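Local coordinates for protein glutamine synthetase (Streptomyces coelicolor, PDB 4BAX) that belongs to the glutamine synthetase family, joining a beta-grasp domain to a catalytic domain in an assembly of ten subunits, at residues L34-G44 with D56-S64; G166-A174 with E182-P190. One frame throughout, in Å; residues are numbered along the deposited sequence.

Contact 1 (L34-G44 with D56-S64); sequences LDALPVWGFDG and DCVLKPVFS
Phe-42 and Cys-57 form a hydrogen-bonded antiparallel pair, with Cys-57 N giving to Phe-42 O at 3.1 Å. In the return bond, Phe-42 N meets Cys-57 O from well above the carbonyl plane. Trp-40 and Leu-59 make the next such pair, and Trp-40 N reaches an in-plane lone pair of Leu-59 O at 2.8 Å. Between them Gly-41, which has no side chain to fend off the other strand, lies opposite Val-58 with their CA atoms 4.2 Å apart.

Aromatic contact follows from the Phe-42 torsion: with chi1 65° its CG sits between backbone N and carbonyl carbon, and the ring swings over the partner strand. Cys-57 CB covers one ring face, 3.8 Å from the Phe-42 centroid and displaced toward the rim, while SG approaches obliquely. Leu-59 CD2 meets the ring edge, 3.5 Å from Phe-42 CE1.

Apolar packing continues where Trp-40 CB meets Leu-59 CB at 4.0 Å; the indole itself leads away to Tyr-8, Lys-23 and Lys-25. Pro-61 offers a rigid surface beyond the bonded pairs, touched by Leu-37 CB and by Leu-34 CD1, 3.7 Å from Pro-61 CB.

Asp-43 and Asp-56, their carboxylates near each other but not in contact, share a salt-bridge partner, Arg-294 of a neighbouring subunit. This end of the contact thus probably depends on the subunit interface for charge balance.

Contact 2 (G166-A174 with E182-P190); sequences GLGISGINA and EFQVGPLAP
Gln-184 and Gly-171 meet directly: Gln-184 N gives to Gly-171 O at 2.8 Å, and the glutamine side chain, bent at chi2 (111°), folds its amide back across the glycine backbone. Glycine probably suits this place, since the amide of Gln-184 lies close over its CA. Further along, Asn-173 and Glu-182 exchange two backbone bonds, Asn-173 N to Glu-182 O at 2.9 Å and Glu-182 N to Asn-173 O at 2.8 Å. At the other end Ser-170 N gives to Gln-184 O, and Gly-186 N to Gly-168 O at 2.9 Å.

On the side of Ile-169, Ile-172, Phe-183 and Val-185 the contact is apolar. Ile-172 CG2 lies 3.5 Å from Phe-183 CB, and Ile-169 CD1 is 4.0 Å from Val-185 CG2. Helix 152-164 covers both isoleucines.

A second shell positions the polar groups. Gln-184 NE2 gives to the anti side of Glu-182 OE2 at 2.8 Å, which holds that end of the amide; a water between Ser-170 OG and Gln-184 OE1 probably holds the other, less securely. The amide planes of Asn-173 and Gln-184 are 25° apart, nearly coplanar.

Strand 110-121 bonds to the backbone at Phe-183 and Val-185, and Ile-172 pairs antiparallel with a strand of another subunit. This is a beta hairpin in the catalytic-domain sheet of a glutamine synthetase, extended across a subunit interface.

How the contacts relate
From the N terminus, the chain first closes contact 1: strand 40-43 and strand 56-66 are brought together across a connection without helix or strand, at one outer side of the five-stranded beta-grasp sheet. Strand 75-82 then joins 56-66 on its other flank. Contact 2 follows in series, neither enclosing nor crossing the first, and closes the short hairpin of strands 169-174 and 180-188. The centres are about 26 Å apart, yet the two meet where Phe-63 CZ lies 4.2 Å from Leu-167 CD2. Helix 190-210, which follows the hairpin, also touches both Phe-63 and Leu-167, so this junction ties the beta-grasp domain to the catalytic domain.

Contact 1 (L34-G44 with D56-S64)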
ATOM      1  N   LEU A  34      31.748 -35.260  24.000  1.00 75.94           N
ATOM      2  CA  LEU A  34      31.031 -36.285  23.234  1.00 73.45           C
ATOM      3  C   LEU A  34      30.640 -37.498  24.095  1.00 70.97           C
ATOM      4  O   LEU A  34      29.458 -37.861  24.152  1.00 70.57           O
ATOM      5  CB  LEU A  34      31.867 -36.729  22.027  1.00 73.41           C
ATOM      6  CG  LEU A  34      31.120 -37.212  20.789  1.00 73.10           C
ATOM      7  CD1 LEU A  34      30.109 -36.148  20.462  1.00 72.83           C
ATOM      8  CD2 LEU A  34      32.091 -37.368  19.640  1.00 72.97           C
ATOM      9  N   ASP A  35      31.626 -38.085  24.782  1.00 68.96           N
ATOM     10  CA  ASP A  35      31.440 -39.315  25.560  1.00 66.98           C
ATOM     11  C   ASP A  35      30.532 -39.100  26.758  1.00 63.40           C
ATOM     12  O   ASP A  35      29.853 -40.030  27.199  1.00 63.27           O
ATOM     13  CB  ASP A  35      32.800 -39.872  26.021  1.00 68.51           C
ATOM     14  CG  ASP A  35      33.705 -40.264  24.868  1.00 69.90           C
ATOM     15  OD1 ASP A  35      33.232 -40.287  23.711  1.00 70.32           O
ATOM     16  OD2 ASP A  35      34.900 -40.548  25.125  1.00 70.47           O
ATOM     17  N   ALA A  36      30.539 -37.882  27.296  1.00 60.08           N
ATOM     18  CA  ALA A  36      29.677 -37.558  28.426  1.00 56.89           C
ATOM     19  C   ALA A  36      28.292 -37.130  27.950  1.00 53.46           C
ATOM     20  O   ALA A  36      27.351 -37.013  28.754  1.00 53.54           O
ATOM     21  CB  ALA A  36      30.308 -36.462  29.282  1.00 56.73           C
ATOM     22  N   LEU A  37      28.136 -36.970  26.637  1.00 49.70           N
ATOM     23  CA  LEU A  37      26.846 -36.532  26.136  1.00 45.67           C
ATOM     24  C   LEU A  37      25.876 -37.675  26.025  1.00 43.56           C
ATOM     25  O   LEU A  37      26.173 -38.695  25.401  1.00 43.26           O
ATOM     26  CB  LEU A  37      26.993 -35.850  24.782  1.00 43.80           C
ATOM     27  CG  LEU A  37      27.693 -34.500  24.826  1.00 42.32           C
ATOM     28  CD1 LEU A  37      28.042 -34.085  23.420  1.00 41.78           C
ATOM     29  CD2 LEU A  37      26.773 -33.469  25.500  1.00 41.77           C
ATOM     30  N   PRO A  38      24.696 -37.491  26.614  1.00 42.27           N
ATOM     31  CA  PRO A  38      23.696 -38.558  26.629  1.00 42.19           C
ATOM     32  C   PRO A  38      23.191 -38.863  25.211  1.00 42.17           C
ATOM     33  O   PRO A  38      23.058 -37.948  24.386  1.00 41.68           O
ATOM     34  CB  PRO A  38      22.562 -37.976  27.498  1.00 41.93           C
ATOM     35  CG  PRO A  38      22.834 -36.502  27.604  1.00 41.57           C
ATOM     36  CD  PRO A  38      24.319 -36.332  27.442  1.00 41.54           C
ATOM     37  N   VAL A  39      22.910 -40.139  24.948  1.00 42.52           N
ATOM     38  CA  VAL A  39      22.186 -40.522  23.741  1.00 42.51           C
ATOM     39  C   VAL A  39      20.752 -40.145  23.974  1.00 42.56           C
ATOM     40  O   VAL A  39      20.332 -39.997  25.125  1.00 42.52           O
ATOM     41  CB  VAL A  39      22.327 -42.022  23.375  1.00 20.48           C
ATOM     42  CG1 VAL A  39      23.763 -42.502  23.572  1.00 20.70           C
ATOM     43  CG2 VAL A  39      21.337 -42.869  24.178  1.00 20.05           C
ATOM     44  N   TRP A  40      20.023 -39.931  22.887  1.00 42.66           N
ATOM     45  CA  TRP A  40      18.661 -39.445  22.992  1.00 43.08           C
ATOM     46  C   TRP A  40      17.759 -40.154  21.984  1.00 44.32           C
ATOM     47  O   TRP A  40      18.193 -41.022  21.240  1.00 44.08           O
ATOM     48  CB  TRP A  40      18.643 -37.934  22.763  1.00 42.29           C
ATOM     49  CG  TRP A  40      17.508 -37.218  23.407  1.00 41.64           C
ATOM     50  CD1 TRP A  40      16.559 -37.747  24.241  1.00 41.41           C
ATOM     51  CD2 TRP A  40      17.210 -35.822  23.294  1.00 40.92           C
ATOM     52  NE1 TRP A  40      15.681 -36.765  24.642  1.00 41.09           N
ATOM     53  CE2 TRP A  40      16.060 -35.574  24.076  1.00 40.93           C
ATOM     54  CE3 TRP A  40      17.799 -34.761  22.606  1.00 40.22           C
ATOM     55  CZ2 TRP A  40      15.490 -34.304  24.184  1.00 40.50           C
ATOM     56  CZ3 TRP A  40      17.222 -33.506  22.710  1.00 40.03           C
ATOM     57  CH2 TRP A  40      16.084 -33.288  23.494  1.00 40.02           C
ATOM     58  N   GLY A  41      16.502 -39.761  21.936  1.00 46.19           N
ATOM     59  CA  GLY A  41      15.583 -40.417  21.040  1.00 48.32           C
ATOM     60  C   GLY A  41      14.581 -39.429  20.497  1.00 50.11           C
ATOM     61  O   GLY A  41      14.514 -38.281  20.949  1.00 50.46           O
ATOM     62  N   PHE A  42      13.807 -39.871  19.518  1.00 51.27           N
ATOM     63  CA  PHE A  42      12.731 -39.065  18.987  1.00 52.48           C
ATOM     64  C   PHE A  42      11.705 -39.970  18.334  1.00 54.35           C
ATOM     65  O   PHE A  42      11.910 -41.183  18.202  1.00 53.90           O
ATOM     66  CB  PHE A  42      13.244 -38.016  18.004  1.00 51.91           C
ATOM     67  CG  PHE A  42      13.840 -38.590  16.774  1.00 51.65           C
ATOM     68  CD1 PHE A  42      15.183 -38.940  16.736  1.00 51.70           C
ATOM     69  CD2 PHE A  42      13.061 -38.790  15.647  1.00 51.50           C
ATOM     70  CE1 PHE A  42      15.743 -39.483  15.589  1.00 51.59           C
ATOM     71  CE2 PHE A  42      13.612 -39.333  14.496  1.00 51.57           C
ATOM     72  CZ  PHE A  42      14.959 -39.679  14.471  1.00 51.58           C
ATOM     73  N   ASP A  43      10.593 -39.361  17.944  1.00 56.86           N
ATOM     74  CA  ASP A  43       9.535 -40.067  17.240  1.00 59.46           C
ATOM     75  C   ASP A  43       9.700 -40.063  15.718  1.00 60.64           C
ATOM     76  O   ASP A  43       9.554 -39.027  15.059  1.00 60.26           O
ATOM     77  CB  ASP A  43       8.188 -39.507  17.669  1.00 60.74           C
ATOM     78  CG  ASP A  43       7.978 -39.631  19.176  1.00 62.18           C
ATOM     79  OD1 ASP A  43       8.654 -40.477  19.815  1.00 62.56           O
ATOM     80  OD2 ASP A  43       7.168 -38.864  19.742  1.00 62.74           O
ATOM     81  N   GLY A  44       9.957 -41.251  15.169  1.00 62.29           N
ATOM     82  CA  GLY A  44      10.262 -41.409  13.756  1.00 63.82           C
ATOM     83  C   GLY A  44       9.184 -41.134  12.725  1.00 65.15           C
ATOM     84  O   GLY A  44       9.505 -40.764  11.594  1.00 64.95           O
ATOM     85  N   ASP A  56      10.787 -45.980  16.635  1.00 77.18           N
ATOM     86  CA  ASP A  56      11.166 -45.059  17.670  1.00 72.67           C
ATOM     87  C   ASP A  56      12.638 -45.060  17.433  1.00 67.52           C
ATOM     88  O   ASP A  56      13.222 -46.114  17.167  1.00 67.69           O
ATOM     89  CB  ASP A  56      10.881 -45.666  19.037  1.00 73.67           C
ATOM     90  CG  ASP A  56       9.408 -45.828  19.295  1.00 74.40           C
ATOM     91  OD1 ASP A  56       8.626 -45.052  18.704  1.00 74.56           O
ATOM     92  OD2 ASP A  56       9.032 -46.718  20.090  1.00 74.75           O
ATOM     93  N   CYS A  57      13.257 -43.895  17.519  1.00 62.16           N
ATOM     94  CA  CYS A  57      14.624 -43.795  17.058  1.00 56.71           C
ATOM     95  C   CYS A  57      15.543 -43.315  18.166  1.00 52.01           C
ATOM     96  O   CYS A  57      15.094 -42.738  19.164  1.00 51.43           O
ATOM     97  CB  CYS A  57      14.695 -42.862  15.853  1.00 55.89           C
ATOM     98  SG  CYS A  57      13.705 -43.413  14.442  1.00 44.82           S
ATOM     99  N   VAL A  58      16.825 -43.620  18.003  1.00 47.96           N
ATOM    100  CA  VAL A  58      17.825 -43.286  18.992  1.00 44.10           C
ATOM    101  C   VAL A  58      18.829 -42.304  18.342  1.00 41.14           C
ATOM    102  O   VAL A  58      19.282 -42.506  17.200  1.00 40.42           O
ATOM    103  CB  VAL A  58      18.552 -44.554  19.483  1.00 43.19           C
ATOM    104  CG1 VAL A  58      19.790 -44.187  20.272  1.00 42.87           C
ATOM    105  CG2 VAL A  58      17.596 -45.421  20.328  1.00 42.78           C
ATOM    106  N   LEU A  59      19.170 -41.256  19.093  1.00 38.92           N
ATOM    107  CA  LEU A  59      20.157 -40.276  18.689  1.00 36.57           C
ATOM    108  C   LEU A  59      21.478 -40.559  19.374  1.00 35.74           C
ATOM    109  O   LEU A  59      21.530 -40.638  20.624  1.00 35.43           O
ATOM    110  CB  LEU A  59      19.665 -38.879  19.055  1.00 35.71           C
ATOM    111  CG  LEU A  59      18.475 -38.447  18.181  1.00 35.12           C
ATOM    112  CD1 LEU A  59      17.858 -37.101  18.615  1.00 34.84           C
ATOM    113  CD2 LEU A  59      18.868 -38.431  16.699  1.00 34.77           C
ATOM    114  N   LYS A  60      22.516 -40.787  18.577  1.00 34.96           N
ATOM    115  CA  LYS A  60      23.821 -41.030  19.134  1.00 34.32           C
ATOM    116  C   LYS A  60      24.799 -39.961  18.642  1.00 33.45           C
ATOM    117  O   LYS A  60      25.067 -39.889  17.448  1.00 33.39           O
ATOM    118  CB  LYS A  60      24.311 -42.415  18.714  1.00 34.77           C
ATOM    119  CG  LYS A  60      25.621 -42.809  19.314  1.00 36.01           C
ATOM    120  CD  LYS A  60      26.068 -44.099  18.642  1.00 37.68           C
ATOM    121  CE  LYS A  60      27.416 -44.564  19.157  1.00 39.07           C
ATOM    122  NZ  LYS A  60      27.286 -44.749  20.635  1.00 39.85           N
ATOM    123  N   PRO A  61      25.333 -39.136  19.563  1.00 32.71           N
ATOM    124  CA  PRO A  61      26.276 -38.050  19.242  1.00 32.26           C
ATOM    125  C   PRO A  61      27.512 -38.590  18.520  1.00 32.52           C
ATOM    126  O   PRO A  61      28.044 -39.630  18.923  1.00 33.02           O
ATOM    127  CB  PRO A  61      26.679 -37.507  20.624  1.00 32.25           C
ATOM    128  CG  PRO A  61      25.550 -37.886  21.539  1.00 32.38           C
ATOM    129  CD  PRO A  61      24.849 -39.071  20.960  1.00 32.50           C
ATOM    130  N   VAL A  62      27.929 -37.945  17.432  1.00 32.17           N
ATOM    131  CA  VAL A  62      29.143 -38.368  16.735  1.00 32.46           C
ATOM    132  C   VAL A  62      30.106 -37.197  16.603  1.00 32.82           C
ATOM    133  O   VAL A  62      31.304 -37.378  16.356  1.00 32.87           O
ATOM    134  CB  VAL A  62      28.832 -38.996  15.345  1.00 32.55           C
ATOM    135  CG1 VAL A  62      27.914 -40.194  15.511  1.00 32.42           C
ATOM    136  CG2 VAL A  62      28.207 -37.967  14.409  1.00 32.36           C
ATOM    137  N   PHE A  63      29.558 -35.991  16.716  1.00 33.40           N
ATOM    138  CA  PHE A  63      30.346 -34.776  16.576  1.00 33.95           C
ATOM    139  C   PHE A  63      29.683 -33.671  17.378  1.00 33.41           C
ATOM    140  O   PHE A  63      28.457 -33.608  17.424  1.00 32.46           O
ATOM    141  CB  PHE A  63      30.466 -34.383  15.105  1.00 34.78           C
ATOM    142  CG  PHE A  63      31.168 -33.064  14.883  1.00 35.87           C
ATOM    143  CD1 PHE A  63      32.552 -33.033  14.747  1.00 36.77           C
ATOM    144  CD2 PHE A  63      30.459 -31.865  14.791  1.00 36.05           C
ATOM    145  CE1 PHE A  63      33.229 -31.829  14.538  1.00 37.31           C
ATOM    146  CE2 PHE A  63      31.124 -30.657  14.577  1.00 36.52           C
ATOM    147  CZ  PHE A  63      32.513 -30.641  14.449  1.00 37.10           C
ATOM    148  N   SER A  64      30.490 -32.780  17.962  1.00 34.00           N
ATOM    149  CA  SER A  64      29.967 -31.636  18.732  1.00 33.94           C
ATOM    150  C   SER A  64      30.869 -30.414  18.586  1.00 33.39           C
ATOM    151  O   SER A  64      32.076 -30.539  18.363  1.00 33.18           O
ATOM    152  CB  SER A  64      29.762 -31.979  20.212  1.00 34.52           C
ATOM    153  OG  SER A  64      31.010 -32.051  20.892  1.00 35.19           O
TER

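Contact 2 (G166-A174 with E182-P190)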
ATOM      1  N   GLY A 166      34.220 -23.526  14.823  1.00 29.02           N
ATOM      2  CA  GLY A 166      35.455 -24.254  14.597  1.00 29.20           C
ATOM      3  C   GLY A 166      35.566 -25.089  13.335  1.00 29.21           C
ATOM      4  O   GLY A 166      36.513 -25.869  13.165  1.00 29.64           O
ATOM      5  N   LEU A 167      34.642 -24.896  12.409  1.00 29.03           N
ATOM      6  CA  LEU A 167      34.645 -25.681  11.181  1.00 28.38           C
ATOM      7  C   LEU A 167      35.760 -25.296  10.212  1.00 28.94           C
ATOM      8  O   LEU A 167      36.216 -24.144  10.199  1.00 29.59           O
ATOM      9  CB  LEU A 167      33.302 -25.580  10.496  1.00 27.31           C
ATOM     10  CG  LEU A 167      32.103 -25.827  11.396  1.00 26.29           C
ATOM     11  CD1 LEU A 167      30.825 -25.768  10.510  1.00 15.71           C
ATOM     12  CD2 LEU A 167      32.275 -27.169  12.102  1.00 25.49           C
ATOM     13  N   GLY A 168      36.237 -26.265   9.433  1.00 28.64           N
ATOM     14  CA  GLY A 168      37.345 -26.003   8.531  1.00 28.53           C
ATOM     15  C   GLY A 168      36.860 -25.386   7.234  1.00 28.49           C
ATOM     16  O   GLY A 168      36.695 -26.058   6.206  1.00 28.10           O
ATOM     17  N   ILE A 169      36.620 -24.082   7.288  1.00 28.57           N
ATOM     18  CA  ILE A 169      36.187 -23.360   6.116  1.00 28.82           C
ATOM     19  C   ILE A 169      37.423 -22.726   5.515  1.00 29.40           C
ATOM     20  O   ILE A 169      38.164 -22.040   6.221  1.00 29.19           O
ATOM     21  CB  ILE A 169      35.197 -22.252   6.493  1.00 28.71           C
ATOM     22  CG1 ILE A 169      34.066 -22.821   7.357  1.00 28.43           C
ATOM     23  CG2 ILE A 169      34.663 -21.576   5.240  1.00 28.67           C
ATOM     24  CD1 ILE A 169      33.217 -23.833   6.627  1.00 28.08           C
ATOM     25  N   SER A 170      37.645 -22.927   4.217  1.00 30.06           N
ATOM     26  CA  SER A 170      38.845 -22.362   3.596  1.00 30.69           C
ATOM     27  C   SER A 170      38.556 -21.079   2.862  1.00 30.30           C
ATOM     28  O   SER A 170      39.467 -20.246   2.682  1.00 30.46           O
ATOM     29  CB  SER A 170      39.521 -23.362   2.652  1.00 31.52           C
ATOM     30  OG  SER A 170      38.564 -24.038   1.857  1.00 32.18           O
ATOM     31  N   GLY A 171      37.300 -20.925   2.436  1.00 29.65           N
ATOM     32  CA  GLY A 171      36.885 -19.738   1.709  1.00 29.11           C
ATOM     33  C   GLY A 171      35.399 -19.679   1.431  1.00 28.59           C
ATOM     34  O   GLY A 171      34.664 -20.659   1.637  1.00 27.96           O
ATOM     35  N   ILE A 172      34.956 -18.502   1.004  1.00 28.96           N
ATOM     36  CA  ILE A 172      33.613 -18.306   0.490  1.00 29.88           C
ATOM     37  C   ILE A 172      33.718 -17.376  -0.714  1.00 30.75           C
ATOM     38  O   ILE A 172      34.665 -16.577  -0.812  1.00 31.92           O
ATOM     39  CB  ILE A 172      32.645 -17.680   1.552  1.00 22.35           C
ATOM     40  CG1 ILE A 172      33.178 -16.330   2.037  1.00 22.50           C
ATOM     41  CG2 ILE A 172      32.462 -18.594   2.758  1.00 22.31           C
ATOM     42  CD1 ILE A 172      32.090 -15.336   2.350  1.00 22.55           C
ATOM     43  N   ASN A 173      32.770 -17.494  -1.637  1.00 29.83           N
ATOM     44  CA  ASN A 173      32.659 -16.554  -2.742  1.00 29.22           C
ATOM     45  C   ASN A 173      31.235 -16.453  -3.307  1.00 28.58           C
ATOM     46  O   ASN A 173      30.411 -17.366  -3.129  1.00 27.95           O
ATOM     47  CB  ASN A 173      33.661 -16.885  -3.847  1.00 29.70           C
ATOM     48  CG  ASN A 173      33.361 -18.202  -4.536  1.00 30.17           C
ATOM     49  OD1 ASN A 173      33.758 -19.287  -4.068  1.00 30.68           O
ATOM     50  ND2 ASN A 173      32.628 -18.123  -5.637  1.00 29.77           N
ATOM     51  N   ALA A 174      30.963 -15.344  -4.000  1.00 28.39           N
ATOM     52  CA  ALA A 174      29.698 -15.167  -4.707  1.00 27.47           C
ATOM     53  C   ALA A 174      29.766 -15.907  -6.047  1.00 27.14           C
ATOM     54  O   ALA A 174      30.777 -15.807  -6.766  1.00 26.85           O
ATOM     55  CB  ALA A 174      29.423 -13.675  -4.928  1.00 27.28           C
ATOM     56  N   GLU A 182      28.979 -19.758  -2.555  1.00 32.67           N
ATOM     57  CA  GLU A 182      29.756 -20.950  -2.258  1.00 33.95           C
ATOM     58  C   GLU A 182      30.601 -20.779  -1.007  1.00 34.25           C
ATOM     59  O   GLU A 182      31.083 -19.684  -0.723  1.00 33.93           O
ATOM     60  CB  GLU A 182      30.659 -21.290  -3.436  1.00 35.45           C
ATOM     61  CG  GLU A 182      31.373 -22.616  -3.329  1.00 37.34           C
ATOM     62  CD  GLU A 182      32.436 -22.774  -4.413  1.00 39.59           C
ATOM     63  OE1 GLU A 182      32.048 -22.959  -5.601  1.00 40.22           O
ATOM     64  OE2 GLU A 182      33.649 -22.700  -4.090  1.00 40.35           O
ATOM     65  N   PHE A 183      30.742 -21.863  -0.249  1.00 34.77           N
ATOM     66  CA  PHE A 183      31.751 -21.961   0.807  1.00 34.54           C
ATOM     67  C   PHE A 183      32.501 -23.285   0.669  1.00 35.74           C
ATOM     68  O   PHE A 183      31.933 -24.281   0.226  1.00 35.94           O
ATOM     69  CB  PHE A 183      31.152 -21.748   2.214  1.00 33.17           C
ATOM     70  CG  PHE A 183      30.219 -22.854   2.665  1.00 32.15           C
ATOM     71  CD1 PHE A 183      30.707 -24.012   3.257  1.00 31.93           C
ATOM     72  CD2 PHE A 183      28.851 -22.745   2.476  1.00 31.50           C
ATOM     73  CE1 PHE A 183      29.841 -25.037   3.663  1.00 31.35           C
ATOM     74  CE2 PHE A 183      27.994 -23.766   2.880  1.00 31.26           C
ATOM     75  CZ  PHE A 183      28.497 -24.909   3.479  1.00 31.06           C
ATOM     76  N   GLN A 184      33.780 -23.292   1.024  1.00 36.85           N
ATOM     77  CA  GLN A 184      34.614 -24.474   0.821  1.00 37.70           C
ATOM     78  C   GLN A 184      34.991 -25.089   2.163  1.00 37.73           C
ATOM     79  O   GLN A 184      35.543 -24.397   3.028  1.00 38.34           O
ATOM     80  CB  GLN A 184      35.868 -24.106   0.021  1.00 38.43           C
ATOM     81  CG  GLN A 184      35.565 -23.521  -1.362  1.00 39.28           C
ATOM     82  CD  GLN A 184      35.924 -22.045  -1.441  1.00 40.70           C
ATOM     83  OE1 GLN A 184      36.879 -21.606  -0.801  1.00 41.98           O
ATOM     84  NE2 GLN A 184      35.163 -21.269  -2.222  1.00 40.41           N
ATOM     85  N   VAL A 185      34.717 -26.385   2.321  1.00 37.13           N
ATOM     86  CA  VAL A 185      35.062 -27.095   3.536  1.00 37.57           C
ATOM     87  C   VAL A 185      36.194 -28.074   3.259  1.00 37.95           C
ATOM     88  O   VAL A 185      36.107 -28.907   2.347  1.00 37.97           O
ATOM     89  CB  VAL A 185      33.873 -27.869   4.106  1.00 38.15           C
ATOM     90  CG1 VAL A 185      34.230 -28.413   5.491  1.00 38.78           C
ATOM     91  CG2 VAL A 185      32.669 -26.982   4.193  1.00 38.17           C
ATOM     92  N   GLY A 186      37.234 -28.001   4.080  1.00 38.30           N
ATOM     93  CA  GLY A 186      38.367 -28.891   3.939  1.00 38.89           C
ATOM     94  C   GLY A 186      39.679 -28.120   3.963  1.00 39.73           C
ATOM     95  O   GLY A 186      39.696 -26.905   4.141  1.00 40.01           O
ATOM     96  N   PRO A 187      40.795 -28.817   3.746  1.00 40.47           N
ATOM     97  CA  PRO A 187      40.837 -30.265   3.513  1.00 40.01           C
ATOM     98  C   PRO A 187      40.716 -31.065   4.818  1.00 38.67           C
ATOM     99  O   PRO A 187      41.307 -30.675   5.833  1.00 38.50           O
ATOM    100  CB  PRO A 187      42.210 -30.472   2.858  1.00 40.86           C
ATOM    101  CG  PRO A 187      43.042 -29.224   3.235  1.00 41.32           C
ATOM    102  CD  PRO A 187      42.139 -28.232   3.923  1.00 41.09           C
ATOM    103  N   LEU A 188      39.938 -32.150   4.784  1.00 37.33           N
ATOM    104  CA  LEU A 188      39.633 -32.931   5.983  1.00 36.37           C
ATOM    105  C   LEU A 188      39.452 -34.401   5.650  1.00 35.85           C
ATOM    106  O   LEU A 188      39.275 -34.764   4.491  1.00 34.78           O
ATOM    107  CB  LEU A 188      38.371 -32.396   6.676  1.00 36.04           C
ATOM    108  CG  LEU A 188      38.531 -31.050   7.390  1.00 36.06           C
ATOM    109  CD1 LEU A 188      37.174 -30.365   7.649  1.00 35.82           C
ATOM    110  CD2 LEU A 188      39.311 -31.288   8.694  1.00 36.17           C
ATOM    111  N   ALA A 189      39.492 -35.235   6.687  1.00 36.73           N
ATOM    112  CA  ALA A 189      39.231 -36.669   6.587  1.00 37.06           C
ATOM    113  C   ALA A 189      37.727 -36.888   6.316  1.00 36.75           C
ATOM    114  O   ALA A 189      36.905 -36.043   6.689  1.00 36.88           O
ATOM    115  CB  ALA A 189      39.652 -37.350   7.883  1.00 37.42           C
ATOM    116  N   PRO A 190      37.361 -38.034   5.705  1.00 35.99           N
ATOM    117  CA  PRO A 190      35.995 -38.220   5.174  1.00 35.35           C
ATOM    118  C   PRO A 190      34.885 -38.035   6.213  1.00 35.12           C
ATOM    119  O   PRO A 190      33.919 -37.307   5.966  1.00 34.79           O
ATOM    120  CB  PRO A 190      36.003 -39.674   4.675  1.00 35.27           C
ATOM    121  CG  PRO A 190      37.437 -39.979   4.381  1.00 35.43           C
ATOM    122  CD  PRO A 190      38.264 -39.146   5.339  1.00 35.75           C
TER
HETATM  123  O   HOH W   1      39.236 -22.517  -0.568  1.00 42.87           O